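Local coordinates for protein putative carbohydrate-active enzyme (Uncultured organism, PDB 5WH8) that probably hydrolyses O-glycosidic bonds in cellulose, this chain being the family 5 glycoside hydrolase part of a longer multi-modular cellulase, at residues A[210-220]-A[250-261]. Residues are numbered along the deposited sequence; the frame is centred on the assembly and turned at random. Where two conformers were deposited one is given.
Sequences FYSGTHTQYLR and YFDECNTWMDWM. With EDO (1,2-ethanediol), chain N.
Glu253 OE2 is gripped end-on by Arg220, whose NH1 and NH2 both reach this one oxygen: the Arg220 NH1–Glu253 OE2 bond is 2.8 Å, the bent NH2–OE2 bond 3.1 Å. NH2 takes the syn lone pair, while NH1 arrives nearly along the C–O axis, and guanidinium and carboxylate are nearly coplanar. The Glu253 chain leaves with CG anti to the backbone N (chi1 -178°) and bends at the next bond to present the carboxylate. A water bridges Glu253 OE1 and Thr216 OG1, donating to both. Methyl CG2 of Thr256 covers one guanidinium face, 3.6 Å from Arg220 CZ. Arg220 fits as a knob among Glu253, Thr256, Trp257 and Trp260, its CG over the six-membered ring of Trp257 and its CD over the five-membered ring of Trp260. The guanidinium stands steeply to the Trp257 indole plane, over the pyrrole in a cation-pi contact. The other face of Trp257 carries the Phe210 ring in an offset stack, with the Phe210 and Trp257 five-membered-ring centroids 3.7 Å apart and the planes at 4°. At the edge of this indole, Trp257 NE1 donates to His215 O (2.9 Å, 166° at the hydrogen) from above the carbonyl plane, and Leu219 packs beside CH2. Met261 SD approaches the Phe210 edge as a Met-aromatic contact. Nearer the helix start, Ser212 OG donates to Tyr250 O (3.0 Å), which also accepts from Cys254 N, and Gly213 CA rests on the Tyr250 ring face. In this TIM barrel the contact joins the end of strand 204-211 and the start of helix 217-228 to helix 251-263, and its side chains touch Val235 and Phe238 of strand 233-239. With both Arg220 nitrogens on one carboxylate oxygen, the two charges would largely offset each other beside the Trp257 face.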
loop_
_atom_site.group_PDB
_atom_site.type_symbol
_atom_site.label_atom_id
_atom_site.label_comp_id
_atom_site.label_asym_id
_atom_site.label_seq_id
_atom_site.Cartn_x
_atom_site.Cartn_y
_atom_site.Cartn_z
ATOM N N PHE A 210 6.385 6.424 -7.052
ATOM C CA PHE A 210 7.202 6.691 -8.241
ATOM C C PHE A 210 6.864 5.743 -9.362
ATOM O O PHE A 210 6.387 4.642 -9.122
ATOM C CB PHE A 210 8.714 6.610 -7.927
ATOM C CG PHE A 210 9.252 5.200 -7.747
ATOM C CD1 PHE A 210 9.675 4.470 -8.851
ATOM C CD2 PHE A 210 9.383 4.613 -6.495
ATOM C CE1 PHE A 210 10.147 3.179 -8.730
ATOM C CE2 PHE A 210 9.864 3.309 -6.381
ATOM C CZ PHE A 210 10.257 2.609 -7.506
ATOM N N TYR A 211 7.141 6.196 -10.583
ATOM C CA TYR A 211 6.999 5.398 -11.790
ATOM C C TYR A 211 8.323 5.538 -12.563
ATOM O O TYR A 211 8.758 6.647 -12.872
ATOM C CB TYR A 211 5.758 5.844 -12.599
ATOM C CG TYR A 211 4.501 5.194 -12.074
ATOM C CD1 TYR A 211 3.896 5.646 -10.915
ATOM C CD2 TYR A 211 3.984 4.066 -12.701
ATOM C CE1 TYR A 211 2.773 5.004 -10.389
ATOM C CE2 TYR A 211 2.875 3.418 -12.198
ATOM C CZ TYR A 211 2.274 3.888 -11.050
ATOM O OH TYR A 211 1.188 3.196 -10.556
ATOM N N SER A 212 8.978 4.412 -12.829
ATOM C CA SER A 212 10.379 4.444 -13.260
ATOM C C SER A 212 10.578 5.031 -14.665
ATOM O O SER A 212 11.702 5.391 -15.028
ATOM C CB SER A 212 10.996 3.046 -13.165
ATOM O OG SER A 212 10.494 2.167 -14.116
ATOM N N GLY A 213 9.508 5.159 -15.430
ATOM C CA GLY A 213 9.571 5.847 -16.711
ATOM C C GLY A 213 9.384 7.351 -16.643
ATOM O O GLY A 213 9.511 8.051 -17.669
ATOM N N THR A 214 9.139 7.867 -15.432
ATOM C CA THR A 214 8.765 9.253 -15.227
ATOM C C THR A 214 9.643 9.934 -14.168
ATOM O O THR A 214 10.083 11.065 -14.361
ATOM C CB THR A 214 7.287 9.343 -14.809
ATOM O OG1 THR A 214 6.479 8.701 -15.823
ATOM C CG2 THR A 214 6.829 10.773 -14.647
ATOM N N HIS A 215 9.865 9.250 -13.050
ATOM C CA HIS A 215 10.518 9.872 -11.886
ATOM C C HIS A 215 11.911 9.303 -11.691
ATOM O O HIS A 215 12.111 8.104 -11.736
ATOM C CB HIS A 215 9.681 9.662 -10.623
ATOM C CG HIS A 215 8.248 10.027 -10.808
ATOM N ND1 HIS A 215 7.236 9.095 -10.858
ATOM C CD2 HIS A 215 7.662 11.229 -11.003
ATOM C CE1 HIS A 215 6.087 9.706 -11.071
ATOM N NE2 HIS A 215 6.316 11.004 -11.153
ATOM N N THR A 216 12.878 10.181 -11.479
ATOM C CA THR A 216 14.259 9.755 -11.347
ATOM C C THR A 216 14.924 10.505 -10.168
ATOM O O THR A 216 14.336 10.585 -9.092
ATOM C CB THR A 216 15.000 9.923 -12.693
ATOM O OG1 THR A 216 16.365 9.522 -12.554
ATOM C CG2 THR A 216 14.920 11.332 -13.198
ATOM N N GLN A 217 16.131 11.032 -10.372
ATOM C CA GLN A 217 16.910 11.607 -9.269
ATOM C C GLN A 217 16.174 12.661 -8.455
ATOM O O GLN A 217 16.265 12.672 -7.226
ATOM C CB GLN A 217 18.203 12.243 -9.778
ATOM C CG GLN A 217 19.070 12.801 -8.620
ATOM C CD GLN A 217 20.273 13.581 -9.099
ATOM O OE1 GLN A 217 20.898 13.228 -10.099
ATOM N NE2 GLN A 217 20.592 14.677 -8.391
ATOM N N TYR A 218 15.500 13.582 -9.133
ATOM C CA TYR A 218 14.812 14.689 -8.443
ATOM C C TYR A 218 13.904 14.174 -7.323
ATOM O O TYR A 218 13.885 14.720 -6.205
ATOM C CB TYR A 218 13.989 15.526 -9.435
ATOM C CG TYR A 218 13.170 16.709 -8.883
ATOM C CD1 TYR A 218 13.553 17.426 -7.742
ATOM C CD2 TYR A 218 12.008 17.118 -9.531
ATOM C CE1 TYR A 218 12.794 18.519 -7.285
ATOM C CE2 TYR A 218 11.251 18.186 -9.075
ATOM C CZ TYR A 218 11.643 18.883 -7.960
ATOM O OH TYR A 218 10.861 19.944 -7.541
ATOM N N LEU A 219 13.139 13.120 -7.608
ATOM C CA LEU A 219 12.245 12.583 -6.596
ATOM C C LEU A 219 12.995 11.852 -5.480
ATOM O O LEU A 219 12.589 11.936 -4.325
ATOM C CB LEU A 219 11.193 11.656 -7.244
ATOM C CG LEU A 219 10.054 11.229 -6.304
ATOM C CD1 LEU A 219 9.337 12.419 -5.642
ATOM C CD2 LEU A 219 9.063 10.348 -7.096
ATOM N N ARG A 220 14.070 11.128 -5.813
ATOM C CA ARG A 220 14.914 10.514 -4.777
ATOM C C ARG A 220 15.511 11.585 -3.864
ATOM O O ARG A 220 15.593 11.400 -2.650
ATOM C CB ARG A 220 16.026 9.649 -5.399
ATOM C CG ARG A 220 15.484 8.343 -6.016
ATOM C CD ARG A 220 16.572 7.392 -6.464
ATOM N NE ARG A 220 17.297 7.863 -7.646
ATOM C CZ ARG A 220 16.963 7.584 -8.909
ATOM N NH1 ARG A 220 15.872 6.870 -9.186
ATOM N NH2 ARG A 220 17.698 8.039 -9.917
ATOM N N TYR A 250 10.768 0.309 -18.037
ATOM C CA TYR A 250 12.030 0.975 -17.721
ATOM C C TYR A 250 12.727 0.285 -16.550
ATOM O O TYR A 250 12.794 0.796 -15.444
ATOM C CB TYR A 250 11.755 2.442 -17.405
ATOM C CG TYR A 250 11.179 3.230 -18.562
ATOM C CD1 TYR A 250 9.833 3.146 -18.902
ATOM C CD2 TYR A 250 11.980 4.075 -19.310
ATOM C CE1 TYR A 250 9.314 3.881 -19.956
ATOM C CE2 TYR A 250 11.459 4.805 -20.368
ATOM C CZ TYR A 250 10.133 4.695 -20.689
ATOM O OH TYR A 250 9.609 5.445 -21.742
ATOM N N PHE A 251 13.269 -0.886 -16.817
ATOM C CA PHE A 251 13.816 -1.724 -15.759
ATOM C C PHE A 251 15.167 -1.234 -15.227
ATOM O O PHE A 251 15.486 -1.483 -14.055
ATOM C CB PHE A 251 13.955 -3.165 -16.267
ATOM C CG PHE A 251 12.644 -3.847 -16.569
ATOM C CD1 PHE A 251 11.504 -3.608 -15.823
ATOM C CD2 PHE A 251 12.570 -4.760 -17.606
ATOM C CE1 PHE A 251 10.311 -4.258 -16.109
ATOM C CE2 PHE A 251 11.372 -5.417 -17.903
ATOM C CZ PHE A 251 10.240 -5.158 -17.157
ATOM N N ASP A 252 15.972 -0.576 -16.063
ATOM C CA ASP A 252 17.258 -0.051 -15.568
ATOM C C ASP A 252 17.015 1.033 -14.503
ATOM O O ASP A 252 17.649 1.026 -13.433
ATOM C CB ASP A 252 18.105 0.506 -16.718
ATOM C CG ASP A 252 18.629 -0.582 -17.649
ATOM O OD1 ASP A 252 19.039 -1.655 -17.162
ATOM O OD2 ASP A 252 18.641 -0.351 -18.875
ATOM N N GLU A 253 16.081 1.945 -14.767
ATOM C CA GLU A 253 15.771 2.995 -13.799
ATOM C C GLU A 253 15.076 2.367 -12.579
ATOM O O GLU A 253 15.323 2.773 -11.431
ATOM C CB GLU A 253 14.910 4.115 -14.418
ATOM C CG GLU A 253 14.585 5.280 -13.456
ATOM C CD GLU A 253 15.811 6.101 -13.060
ATOM O OE1 GLU A 253 16.784 6.171 -13.858
ATOM O OE2 GLU A 253 15.791 6.691 -11.956
ATOM N N CYS A 254 14.231 1.362 -12.792
ATOM C CA CYS A 254 13.616 0.696 -11.643
ATOM C C CYS A 254 14.685 0.002 -10.790
ATOM O O CYS A 254 14.577 -0.012 -9.572
ATOM C CB CYS A 254 12.537 -0.296 -12.078
ATOM S SG CYS A 254 11.368 -0.698 -10.748
ATOM N N ASN A 255 15.714 -0.563 -11.421
ATOM C CA ASN A 255 16.808 -1.172 -10.638
ATOM C C ASN A 255 17.498 -0.127 -9.751
ATOM O O ASN A 255 17.822 -0.396 -8.596
ATOM C CB ASN A 255 17.828 -1.847 -11.561
ATOM C CG ASN A 255 17.359 -3.207 -12.081
ATOM O OD1 ASN A 255 16.459 -3.830 -11.526
ATOM N ND2 ASN A 255 18.014 -3.694 -13.137
ATOM N N THR A 256 17.704 1.071 -10.282
ATOM C CA THR A 256 18.257 2.171 -9.490
ATOM C C THR A 256 17.380 2.485 -8.284
ATOM O O THR A 256 17.887 2.581 -7.163
ATOM C CB THR A 256 18.443 3.437 -10.352
ATOM O OG1 THR A 256 19.365 3.143 -11.412
ATOM C CG2 THR A 256 18.965 4.615 -9.548
ATOM N N TRP A 257 16.072 2.613 -8.506
ATOM C CA TRP A 257 15.131 2.807 -7.424
ATOM C C TRP A 257 15.170 1.651 -6.421
ATOM O O TRP A 257 15.072 1.892 -5.220
ATOM C CB TRP A 257 13.714 2.957 -7.963
ATOM C CG TRP A 257 13.327 4.349 -8.387
ATOM C CD1 TRP A 257 13.229 4.831 -9.670
ATOM C CD2 TRP A 257 12.914 5.429 -7.532
ATOM N NE1 TRP A 257 12.789 6.125 -9.657
ATOM C CE2 TRP A 257 12.598 6.525 -8.364
ATOM C CE3 TRP A 257 12.776 5.576 -6.153
ATOM C CZ2 TRP A 257 12.164 7.749 -7.854
ATOM C CZ3 TRP A 257 12.350 6.789 -5.652
ATOM C CH2 TRP A 257 12.042 7.858 -6.499
ATOM N N MET A 258 15.256 0.400 -6.897
ATOM C CA MET A 258 15.291 -0.755 -5.988
ATOM C C MET A 258 16.526 -0.739 -5.111
ATOM O O MET A 258 16.419 -0.976 -3.923
ATOM C CB MET A 258 15.234 -2.061 -6.770
ATOM C CG MET A 258 13.909 -2.306 -7.415
ATOM S SD MET A 258 12.805 -3.183 -6.300
ATOM C CE MET A 258 11.273 -3.171 -7.278
ATOM N N ASP A 259 17.684 -0.410 -5.689
ATOM C CA ASP A 259 18.919 -0.335 -4.902
ATOM C C ASP A 259 18.797 0.752 -3.848
ATOM O O ASP A 259 19.237 0.587 -2.689
ATOM C CB ASP A 259 20.126 -0.052 -5.798
ATOM C CG ASP A 259 20.578 -1.263 -6.567
ATOM O OD1 ASP A 259 20.288 -2.397 -6.135
ATOM O OD2 ASP A 259 21.237 -1.077 -7.609
ATOM N N TRP A 260 18.190 1.861 -4.253
ATOM C CA TRP A 260 18.024 3.026 -3.380
ATOM C C TRP A 260 17.100 2.685 -2.206
ATOM O O TRP A 260 17.399 3.012 -1.040
ATOM C CB TRP A 260 17.485 4.220 -4.210
ATOM C CG TRP A 260 17.227 5.506 -3.424
ATOM C CD1 TRP A 260 18.105 6.530 -3.216
ATOM C CD2 TRP A 260 16.002 5.889 -2.799
ATOM N NE1 TRP A 260 17.494 7.534 -2.486
ATOM C CE2 TRP A 260 16.200 7.163 -2.222
ATOM C CE3 TRP A 260 14.745 5.285 -2.680
ATOM C CZ2 TRP A 260 15.196 7.825 -1.500
ATOM C CZ3 TRP A 260 13.756 5.935 -1.958
ATOM C CH2 TRP A 260 13.985 7.205 -1.390
ATOM N N MET A 261 15.988 2.009 -2.490
ATOM C CA MET A 261 15.070 1.598 -1.425
ATOM C C MET A 261 15.708 0.558 -0.500
ATOM O O MET A 261 15.533 0.622 0.711
ATOM C CB MET A 261 13.768 1.022 -1.998
ATOM C CG MET A 261 12.846 2.064 -2.654
ATOM S SD MET A 261 11.226 1.406 -3.149
ATOM C CE MET A 261 11.637 0.399 -4.579
HETATM C C1 EDO N . 11.087 13.991 -11.141
HETATM O O1 EDO N . 11.980 12.923 -10.747
HETATM C C2 EDO N . 9.787 14.054 -10.341
HETATM O O2 EDO N . 9.851 14.992 -9.261
HETATM O O HOH W 1 18.669 7.857 -13.043
#